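Local coordinates for protein ribonucleoside triphosphate reductase (Lactobacillus leichmannii, PDB 1L1L) that uses adenosylcobalamin (coenzyme B12) to reduce ribonucleoside triphosphates to 2'-deoxyribonucleoside triphosphates, probably by radical chemistry, working as an allosterically regulated monomer, at residues Y31-A36 against D579-L584; V439-A444 against V526-D531; K494-P499 against I505-Y510. One frame throughout, in Å; residues are numbered along the deposited sequence.

Contact 1. Residues Y31-A36 against D579-L584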
loop_
_atom_site.group_PDB
_atom_site.type_symbol
_atom_site.label_atom_id
_atom_site.label_comp_id
_atom_site.label_asym_id
_atom_site.label_seq_id
_atom_site.Cartn_x
_atom_site.Cartn_y
_atom_site.Cartn_z
ATOM N N TYR A 31 -13.156 3.456 11.544
ATOM C CA TYR A 31 -12.076 3.765 12.460
ATOM C C TYR A 31 -12.004 2.763 13.614
ATOM O O TYR A 31 -10.932 2.247 13.932
ATOM C CB TYR A 31 -12.245 5.185 13.025
ATOM C CG TYR A 31 -11.558 5.349 14.355
ATOM C CD1 TYR A 31 -10.165 5.252 14.467
ATOM C CD2 TYR A 31 -12.303 5.520 15.529
ATOM C CE1 TYR A 31 -9.532 5.320 15.723
ATOM C CE2 TYR A 31 -11.680 5.581 16.777
ATOM C CZ TYR A 31 -10.304 5.483 16.867
ATOM O OH TYR A 31 -9.707 5.539 18.107
ATOM N N LYS A 32 -13.149 2.492 14.233
ATOM C CA LYS A 32 -13.224 1.583 15.368
ATOM C C LYS A 32 -12.742 0.166 15.125
ATOM O O LYS A 32 -12.149 -0.455 16.000
ATOM C CB LYS A 32 -14.659 1.520 15.895
ATOM C CG LYS A 32 -15.105 2.800 16.549
ATOM C CD LYS A 32 -14.247 3.119 17.777
ATOM C CE LYS A 32 -14.528 2.167 18.923
ATOM N NZ LYS A 32 -13.806 2.583 20.148
ATOM N N ARG A 33 -13.007 -0.355 13.937
ATOM C CA ARG A 33 -12.594 -1.711 13.648
ATOM C C ARG A 33 -11.298 -1.776 12.848
ATOM O O ARG A 33 -10.896 -2.858 12.432
ATOM C CB ARG A 33 -13.717 -2.432 12.900
ATOM C CG ARG A 33 -14.032 -1.821 11.551
ATOM C CD ARG A 33 -15.253 -2.473 10.907
ATOM N NE ARG A 33 -15.142 -3.932 10.869
ATOM C CZ ARG A 33 -15.800 -4.706 10.011
ATOM N NH1 ARG A 33 -16.615 -4.161 9.115
ATOM N NH2 ARG A 33 -15.642 -6.023 10.050
ATOM N N THR A 34 -10.629 -0.638 12.656
ATOM C CA THR A 34 -9.395 -0.617 11.873
ATOM C C THR A 34 -8.180 0.067 12.491
ATOM O O THR A 34 -7.057 -0.435 12.382
ATOM C CB THR A 34 -9.608 0.065 10.508
ATOM O OG1 THR A 34 -10.840 -0.380 9.935
ATOM C CG2 THR A 34 -8.449 -0.270 9.559
ATOM N N TYR A 35 -8.386 1.219 13.122
ATOM C CA TYR A 35 -7.256 1.951 13.693
ATOM C C TYR A 35 -7.254 2.146 15.204
ATOM O O TYR A 35 -6.260 2.618 15.759
ATOM C CB TYR A 35 -7.142 3.317 13.016
ATOM C CG TYR A 35 -7.100 3.233 11.516
ATOM C CD1 TYR A 35 -8.109 3.812 10.748
ATOM C CD2 TYR A 35 -6.077 2.539 10.860
ATOM C CE1 TYR A 35 -8.111 3.702 9.365
ATOM C CE2 TYR A 35 -6.069 2.422 9.469
ATOM C CZ TYR A 35 -7.092 3.008 8.732
ATOM O OH TYR A 35 -7.113 2.914 7.358
ATOM N N ALA A 36 -8.348 1.783 15.867
ATOM C CA ALA A 36 -8.431 1.932 17.316
ATOM C C ALA A 36 -7.717 0.769 18.006
ATOM O O ALA A 36 -8.187 -0.373 17.965
ATOM C CB ALA A 36 -9.897 1.992 17.759
ATOM N N ASP A 579 -20.728 -11.775 13.081
ATOM C CA ASP A 579 -21.930 -11.772 13.906
ATOM C C ASP A 579 -21.662 -11.476 15.382
ATOM O O ASP A 579 -22.575 -11.101 16.107
ATOM C CB ASP A 579 -22.665 -13.109 13.782
ATOM C CG ASP A 579 -23.394 -13.261 12.463
ATOM O OD1 ASP A 579 -24.048 -14.307 12.277
ATOM O OD2 ASP A 579 -23.327 -12.346 11.613
ATOM N N SER A 580 -20.420 -11.638 15.821
ATOM C CA SER A 580 -20.059 -11.385 17.221
ATOM C C SER A 580 -19.523 -9.976 17.468
ATOM O O SER A 580 -19.319 -9.579 18.616
ATOM C CB SER A 580 -18.992 -12.380 17.685
ATOM O OG SER A 580 -19.504 -13.696 17.737
ATOM N N ASP A 581 -19.301 -9.221 16.399
ATOM C CA ASP A 581 -18.744 -7.885 16.527
ATOM C C ASP A 581 -19.484 -6.995 17.525
ATOM O O ASP A 581 -20.701 -6.830 17.452
ATOM C CB ASP A 581 -18.690 -7.201 15.163
ATOM C CG ASP A 581 -17.804 -5.981 15.168
ATOM O OD1 ASP A 581 -16.935 -5.874 14.271
ATOM O OD2 ASP A 581 -17.977 -5.128 16.069
ATOM N N PRO A 582 -18.743 -6.408 18.476
ATOM C CA PRO A 582 -19.279 -5.519 19.517
ATOM C C PRO A 582 -20.107 -4.345 18.990
ATOM O O PRO A 582 -21.021 -3.865 19.667
ATOM C CB PRO A 582 -18.022 -5.043 20.240
ATOM C CG PRO A 582 -17.119 -6.222 20.139
ATOM C CD PRO A 582 -17.306 -6.657 18.694
ATOM N N LEU A 583 -19.788 -3.884 17.785
ATOM C CA LEU A 583 -20.494 -2.763 17.178
ATOM C C LEU A 583 -21.927 -3.031 16.705
ATOM O O LEU A 583 -22.724 -2.105 16.601
ATOM C CB LEU A 583 -19.687 -2.226 15.989
ATOM C CG LEU A 583 -18.310 -1.644 16.301
ATOM C CD1 LEU A 583 -17.616 -1.238 15.001
ATOM C CD2 LEU A 583 -18.469 -0.436 17.242
ATOM N N LEU A 584 -22.262 -4.285 16.412
ATOM C CA LEU A 584 -23.593 -4.583 15.899
ATOM C C LEU A 584 -24.767 -4.171 16.771
ATOM O O LEU A 584 -25.742 -3.617 16.269
ATOM C CB LEU A 584 -23.722 -6.066 15.548
ATOM C CG LEU A 584 -22.984 -6.511 14.282
ATOM C CD1 LEU A 584 -23.259 -8.010 14.035
ATOM C CD2 LEU A 584 -23.455 -5.687 13.091
#
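L583 carries its CG anti to its own carbonyl carbon (chi1 -63°) and continues extended, which sends the methyl CD1 across to the base of K32. There it meets CB at 4.1 Å, and this is the one apolar touch between the two segments. K32 then turns away: with bends at chi2 and chi3 its chain folds back from the leucine, and its ammonium NZ finds hydrogen bonds at S45 OG and E46 O. Only the aliphatic root of the lysine therefore serves the contact.

Next to it R33, the first residue beyond the helix to leave helical backbone angles, starts out toward the other segment and carries its guanidinium past D581. Its NE stands 4.3 Å from D581 OD1, and the oxygen lies well off the guanidinium plane, with no N-H aimed at it. The two charges probably attract, but they do not make a salt bridge. The firmer holds on the arginine lie elsewhere, in a hydrogen bond from NH1 to R576 O and a cation-pi contact with F577, both on strand 570-578.

D581 has a task of its own in its segment. Its OD2 accepts from L583 N at 2.8 Å, with an N-H...O angle of 167°, L583 N meeting OD2 on its anti side, 17° out of the carboxylate plane. That bond closes the turn leading into the helix and helps set the backbone from which L583 projects. F713 of helix 709-719 touches both K32 and L583, and F577 also packs on L583, so the leucine is buried although the joint as a whole is only partly so. The arrangement is a helix end meeting a helix start: the last turn of helix 27-32 lies against the aspartate-capped N-terminal turn that follows strand 570-578.

Contact 2. Residues V439-A444 against V526-D531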
loop_
_atom_site.group_PDB
_atom_site.type_symbol
_atom_site.label_atom_id
_atom_site.label_comp_id
_atom_site.label_asym_id
_atom_site.label_seq_id
_atom_site.Cartn_x
_atom_site.Cartn_y
_atom_site.Cartn_z
ATOM N N VAL A 439 -2.047 23.591 5.040
ATOM C CA VAL A 439 -2.306 22.174 5.245
ATOM C C VAL A 439 -1.207 21.378 4.557
ATOM O O VAL A 439 -0.609 20.484 5.153
ATOM C CB VAL A 439 -3.679 21.774 4.665
ATOM C CG1 VAL A 439 -3.849 20.253 4.683
ATOM C CG2 VAL A 439 -4.788 22.432 5.477
ATOM N N PHE A 440 -0.929 21.716 3.305
ATOM C CA PHE A 440 0.095 20.991 2.568
ATOM C C PHE A 440 1.487 21.174 3.135
ATOM O O PHE A 440 2.352 20.317 2.954
ATOM C CB PHE A 440 0.045 21.356 1.085
ATOM C CG PHE A 440 -1.091 20.697 0.354
ATOM C CD1 PHE A 440 -2.312 21.344 0.199
ATOM C CD2 PHE A 440 -0.965 19.385 -0.109
ATOM C CE1 PHE A 440 -3.397 20.700 -0.402
ATOM C CE2 PHE A 440 -2.037 18.736 -0.706
ATOM C CZ PHE A 440 -3.264 19.395 -0.854
ATOM N N ALA A 441 1.715 22.281 3.833
ATOM C CA ALA A 441 3.022 22.504 4.427
ATOM C C ALA A 441 3.162 21.599 5.661
ATOM O O ALA A 441 4.226 21.041 5.919
ATOM C CB ALA A 441 3.189 23.995 4.801
ATOM N N LEU A 442 2.089 21.444 6.434
ATOM C CA LEU A 442 2.157 20.572 7.605
ATOM C C LEU A 442 2.346 19.141 7.084
ATOM O O LEU A 442 3.093 18.345 7.644
ATOM C CB LEU A 442 0.862 20.660 8.424
ATOM C CG LEU A 442 0.650 21.950 9.232
ATOM C CD1 LEU A 442 -0.807 22.062 9.678
ATOM C CD2 LEU A 442 1.580 21.947 10.428
ATOM N N ALA A 443 1.670 18.843 5.986
ATOM C CA ALA A 443 1.759 17.511 5.391
ATOM C C ALA A 443 3.212 17.200 5.050
ATOM O O ALA A 443 3.768 16.194 5.498
ATOM C CB ALA A 443 0.894 17.449 4.151
ATOM N N ALA A 444 3.832 18.086 4.280
ATOM C CA ALA A 444 5.225 17.911 3.876
ATOM C C ALA A 444 6.180 17.652 5.036
ATOM O O ALA A 444 7.062 16.796 4.953
ATOM C CB ALA A 444 5.683 19.129 3.075
ATOM N N VAL A 526 6.571 22.169 -2.094
ATOM C CA VAL A 526 7.981 22.332 -2.443
ATOM C C VAL A 526 8.637 23.391 -1.555
ATOM O O VAL A 526 9.747 23.190 -1.059
ATOM C CB VAL A 526 8.151 22.748 -3.929
ATOM C CG1 VAL A 526 9.617 23.114 -4.213
ATOM C CG2 VAL A 526 7.730 21.596 -4.838
ATOM N N LYS A 527 7.945 24.513 -1.357
ATOM C CA LYS A 527 8.473 25.586 -0.503
ATOM C C LYS A 527 8.625 25.053 0.912
ATOM O O LYS A 527 9.661 25.228 1.549
ATOM C CB LYS A 527 7.536 26.798 -0.496
ATOM C CG LYS A 527 7.983 27.882 0.482
ATOM C CD LYS A 527 7.204 29.177 0.306
ATOM C CE LYS A 527 7.755 30.270 1.222
ATOM N NZ LYS A 527 7.110 31.591 0.964
ATOM N N ALA A 528 7.580 24.392 1.401
ATOM C CA ALA A 528 7.606 23.807 2.731
ATOM C C ALA A 528 8.803 22.866 2.879
ATOM O O ALA A 528 9.493 22.884 3.895
ATOM C CB ALA A 528 6.303 23.054 2.988
ATOM N N ASP A 529 9.052 22.034 1.869
ATOM C CA ASP A 529 10.182 21.104 1.931
ATOM C C ASP A 529 11.524 21.830 1.847
ATOM O O ASP A 529 12.468 21.453 2.525
ATOM C CB ASP A 529 10.099 20.073 0.803
ATOM C CG ASP A 529 11.384 19.265 0.647
ATOM O OD1 ASP A 529 11.738 18.495 1.570
ATOM O OD2 ASP A 529 12.038 19.405 -0.415
ATOM N N GLN A 530 11.609 22.860 1.015
ATOM C CA GLN A 530 12.867 23.598 0.885
ATOM C C GLN A 530 13.272 24.236 2.215
ATOM O O GLN A 530 14.407 24.077 2.668
ATOM C CB GLN A 530 12.751 24.681 -0.191
ATOM C CG GLN A 530 12.491 24.151 -1.594
ATOM C CD GLN A 530 12.355 25.260 -2.622
ATOM O OE1 GLN A 530 11.659 26.252 -2.396
ATOM N NE2 GLN A 530 13.010 25.094 -3.764
ATOM N N ASP A 531 12.339 24.942 2.847
ATOM C CA ASP A 531 12.634 25.599 4.115
ATOM C C ASP A 531 12.974 24.602 5.221
ATOM O O ASP A 531 13.948 24.790 5.948
ATOM C CB ASP A 531 11.457 26.481 4.552
ATOM C CG ASP A 531 11.053 27.497 3.488
ATOM O OD1 ASP A 531 11.850 27.749 2.556
ATOM O OD2 ASP A 531 9.937 28.058 3.590
HETATM O O HOH W 1 9.413 18.543 3.862
#
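A528 points its methyl toward helix 436-450, where it comes down beside A441 and A444, residues one turn apart. Its CB is 3.6 Å from A441 CA and 3.7 Å from A441 CB, so it rests on the backbone as much as on the methyl. A441 itself presents its CB obliquely, while A444 aims its CB at the other helix and meets A528 CB at 4.0 Å. With nothing larger than a methyl between them, the backbones come close: the CA atoms of A441 and A528 are 5.1 Å apart. This is a close alanine-mediated packing of two helices, 436-450 against the long helix 512-536, and the same pair also meets where F440 and A444 rest on V525. L442 faces the other way, onto helix 72-90.

Past the methyls the interface becomes polar. A444 and D529 share a water, which donates to D529 OD1 at 3.3 Å and, weakly, to A444 O at 3.1 Å. The carboxylate has firmer partners as well, since OD1 forms a salt bridge with K448 of helix 436-450 and accepts a hydrogen bond from S541 OG.

Contact 3. Residues K494-P499 against I505-Y510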
loop_
_atom_site.group_PDB
_atom_site.type_symbol
_atom_site.label_atom_id
_atom_site.label_comp_id
_atom_site.label_asym_id
_atom_site.label_seq_id
_atom_site.Cartn_x
_atom_site.Cartn_y
_atom_site.Cartn_z
ATOM N N LYS A 494 -11.121 18.451 -28.066
ATOM C CA LYS A 494 -10.946 19.159 -29.333
ATOM C C LYS A 494 -10.098 18.285 -30.259
ATOM O O LYS A 494 -9.343 17.435 -29.788
ATOM C CB LYS A 494 -10.257 20.512 -29.107
ATOM C CG LYS A 494 -8.793 20.430 -28.726
ATOM C CD LYS A 494 -8.170 21.819 -28.644
ATOM C CE LYS A 494 -6.686 21.745 -28.287
ATOM N NZ LYS A 494 -6.068 23.100 -28.112
ATOM N N ASP A 495 -10.231 18.480 -31.569
ATOM C CA ASP A 495 -9.464 17.697 -32.540
ATOM C C ASP A 495 -7.983 18.049 -32.480
ATOM O O ASP A 495 -7.609 19.132 -32.029
ATOM C CB ASP A 495 -9.978 17.940 -33.968
ATOM C CG ASP A 495 -11.261 17.184 -34.268
ATOM O OD1 ASP A 495 -11.840 17.402 -35.359
ATOM O OD2 ASP A 495 -11.687 16.365 -33.426
ATOM N N ASP A 496 -7.145 17.122 -32.942
ATOM C CA ASP A 496 -5.701 17.326 -32.954
ATOM C C ASP A 496 -5.026 16.106 -33.561
ATOM O O ASP A 496 -5.699 15.174 -33.995
ATOM C CB ASP A 496 -5.187 17.557 -31.536
ATOM C CG ASP A 496 -3.871 18.303 -31.511
ATOM O OD1 ASP A 496 -3.418 18.668 -30.405
ATOM O OD2 ASP A 496 -3.289 18.528 -32.594
ATOM N N PHE A 497 -3.697 16.110 -33.593
ATOM C CA PHE A 497 -2.965 14.991 -34.175
ATOM C C PHE A 497 -1.778 14.558 -33.322
ATOM O O PHE A 497 -1.201 15.365 -32.591
ATOM C CB PHE A 497 -2.484 15.358 -35.588
ATOM C CG PHE A 497 -3.563 15.941 -36.461
ATOM C CD1 PHE A 497 -3.957 17.268 -36.309
ATOM C CD2 PHE A 497 -4.207 15.157 -37.409
ATOM C CE1 PHE A 497 -4.978 17.807 -37.090
ATOM C CE2 PHE A 497 -5.231 15.683 -38.196
ATOM C CZ PHE A 497 -5.615 17.011 -38.034
ATOM N N ASP A 498 -1.422 13.279 -33.423
ATOM C CA ASP A 498 -0.305 12.725 -32.665
ATOM C C ASP A 498 0.986 13.453 -33.023
ATOM O O ASP A 498 1.330 13.573 -34.198
ATOM C CB ASP A 498 -0.142 11.239 -32.972
ATOM C CG ASP A 498 0.902 10.578 -32.096
ATOM O OD1 ASP A 498 0.570 10.218 -30.951
ATOM O OD2 ASP A 498 2.057 10.428 -32.545
ATOM N N PRO A 499 1.729 13.927 -32.011
ATOM C CA PRO A 499 2.990 14.651 -32.208
ATOM C C PRO A 499 4.031 13.946 -33.078
ATOM O O PRO A 499 4.919 14.592 -33.625
ATOM C CB PRO A 499 3.484 14.881 -30.781
ATOM C CG PRO A 499 2.941 13.703 -30.047
ATOM C CD PRO A 499 1.532 13.612 -30.586
ATOM N N ILE A 505 -6.454 12.624 -33.408
ATOM C CA ILE A 505 -6.907 12.151 -32.107
ATOM C C ILE A 505 -7.738 13.206 -31.385
ATOM O O ILE A 505 -7.770 14.380 -31.777
ATOM C CB ILE A 505 -5.711 11.798 -31.205
ATOM C CG1 ILE A 505 -4.785 13.014 -31.089
ATOM C CG2 ILE A 505 -4.969 10.591 -31.772
ATOM C CD1 ILE A 505 -3.610 12.827 -30.159
ATOM N N LYS A 506 -8.413 12.772 -30.329
ATOM C CA LYS A 506 -9.225 13.666 -29.521
ATOM C C LYS A 506 -8.432 14.022 -28.275
ATOM O O LYS A 506 -8.117 13.156 -27.466
ATOM C CB LYS A 506 -10.530 12.981 -29.125
ATOM C CG LYS A 506 -11.487 12.739 -30.279
ATOM C CD LYS A 506 -12.043 14.055 -30.781
ATOM C CE LYS A 506 -13.185 13.844 -31.756
ATOM N NZ LYS A 506 -13.920 15.125 -31.965
ATOM N N VAL A 507 -8.092 15.294 -28.127
ATOM C CA VAL A 507 -7.352 15.739 -26.958
ATOM C C VAL A 507 -8.333 16.412 -26.003
ATOM O O VAL A 507 -9.309 17.035 -26.430
ATOM C CB VAL A 507 -6.231 16.725 -27.346
ATOM C CG1 VAL A 507 -5.580 17.301 -26.099
ATOM C CG2 VAL A 507 -5.192 16.006 -28.188
ATOM N N PRO A 508 -8.091 16.283 -24.691
ATOM C CA PRO A 508 -8.968 16.881 -23.686
ATOM C C PRO A 508 -8.755 18.374 -23.480
ATOM O O PRO A 508 -7.659 18.892 -23.686
ATOM C CB PRO A 508 -8.619 16.090 -22.432
ATOM C CG PRO A 508 -7.135 15.882 -22.602
ATOM C CD PRO A 508 -7.059 15.441 -24.049
ATOM N N VAL A 509 -9.820 19.060 -23.078
ATOM C CA VAL A 509 -9.755 20.486 -22.776
ATOM C C VAL A 509 -9.957 20.554 -21.269
ATOM O O VAL A 509 -10.998 20.140 -20.750
ATOM C CB VAL A 509 -10.875 21.280 -23.478
ATOM C CG1 VAL A 509 -10.711 22.769 -23.200
ATOM C CG2 VAL A 509 -10.840 21.018 -24.966
ATOM N N TYR A 510 -8.951 21.054 -20.565
ATOM C CA TYR A 510 -9.011 21.148 -19.118
ATOM C C TYR A 510 -9.501 22.499 -18.644
ATOM O O TYR A 510 -9.251 23.527 -19.282
ATOM C CB TYR A 510 -7.634 20.912 -18.508
ATOM C CG TYR A 510 -7.051 19.556 -18.787
ATOM C CD1 TYR A 510 -7.727 18.393 -18.411
ATOM C CD2 TYR A 510 -5.807 19.433 -19.410
ATOM C CE1 TYR A 510 -7.166 17.131 -18.648
ATOM C CE2 TYR A 510 -5.244 18.191 -19.650
ATOM C CZ TYR A 510 -5.924 17.044 -19.267
ATOM O OH TYR A 510 -5.349 15.817 -19.489
#
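I505 N gives the shortest hydrogen bond between the strands, 2.7 Å to D496 O. It is nearly straight at hydrogen, 170°, yet the donor stands above the carbonyl plane, 37° out of it. Further along, K494 and V507 exchange a reciprocal pair of backbone bonds, K494 N to V507 O at 2.8 Å and V507 N to K494 O at 3.0 Å. D496 and I505, like K494 and V507, make a hydrogen-bonded antiparallel pair, and D495 and K506 between them make a non-hydrogen-bonded one.

On the face that carries D495 and K506, the two side chains run side by side in the same direction. The lysine bends at chi2, which brings NZ to D495 OD2 at 2.9 Å, nearly along the C-O axis, in a salt bridge at an exposed surface. The opposite face holds K494, D496, I505 and V507. Here CG2 of V507 lies against D496 CB, 3.7 Å away, the two side chains slanting across each other. I505 places CG1 between its backbone N and carbonyl carbon (chi1 56°) and passes its CD1 along the backbone where the partner strand ends, 4.0 Å from D498 N. D496 also uses its carboxylate locally: OD2 takes a hydrogen bond from F497 N at 2.6 Å, met from above the carboxylate plane.

These are the two arms of a beta hairpin, a two-stranded antiparallel sheet of strands 490-497 and 504-510 at the molecular surface, whose turn is braced by D498 accepting from T501 N and E500 N. R669 forms a salt bridge with D498, and Q667 at the end of helix 661-667 binds K506 O. Toward the base of the hairpin, P508 and Y510 pack on helix 628-641.

From the N terminus, the chain leaves contact 1 at helix 27-32 and returns to it only some 540 residues later, at the start of helix 583-589, so that contact closes a very large loop. Contact 2 lies nested within it, bringing helix 436-450 against helix 512-536. Contact 3 is nested in turn inside the loop closed by contact 2, a short hairpin whose second strand, 504-510, leads almost directly into helix 512-536. None of the loops cross. The three sites do not touch: nearest atoms are about 17 Å apart between contacts 1 and 2, about 18 Å between 2 and 3, and about 30 Å between 1 and 3.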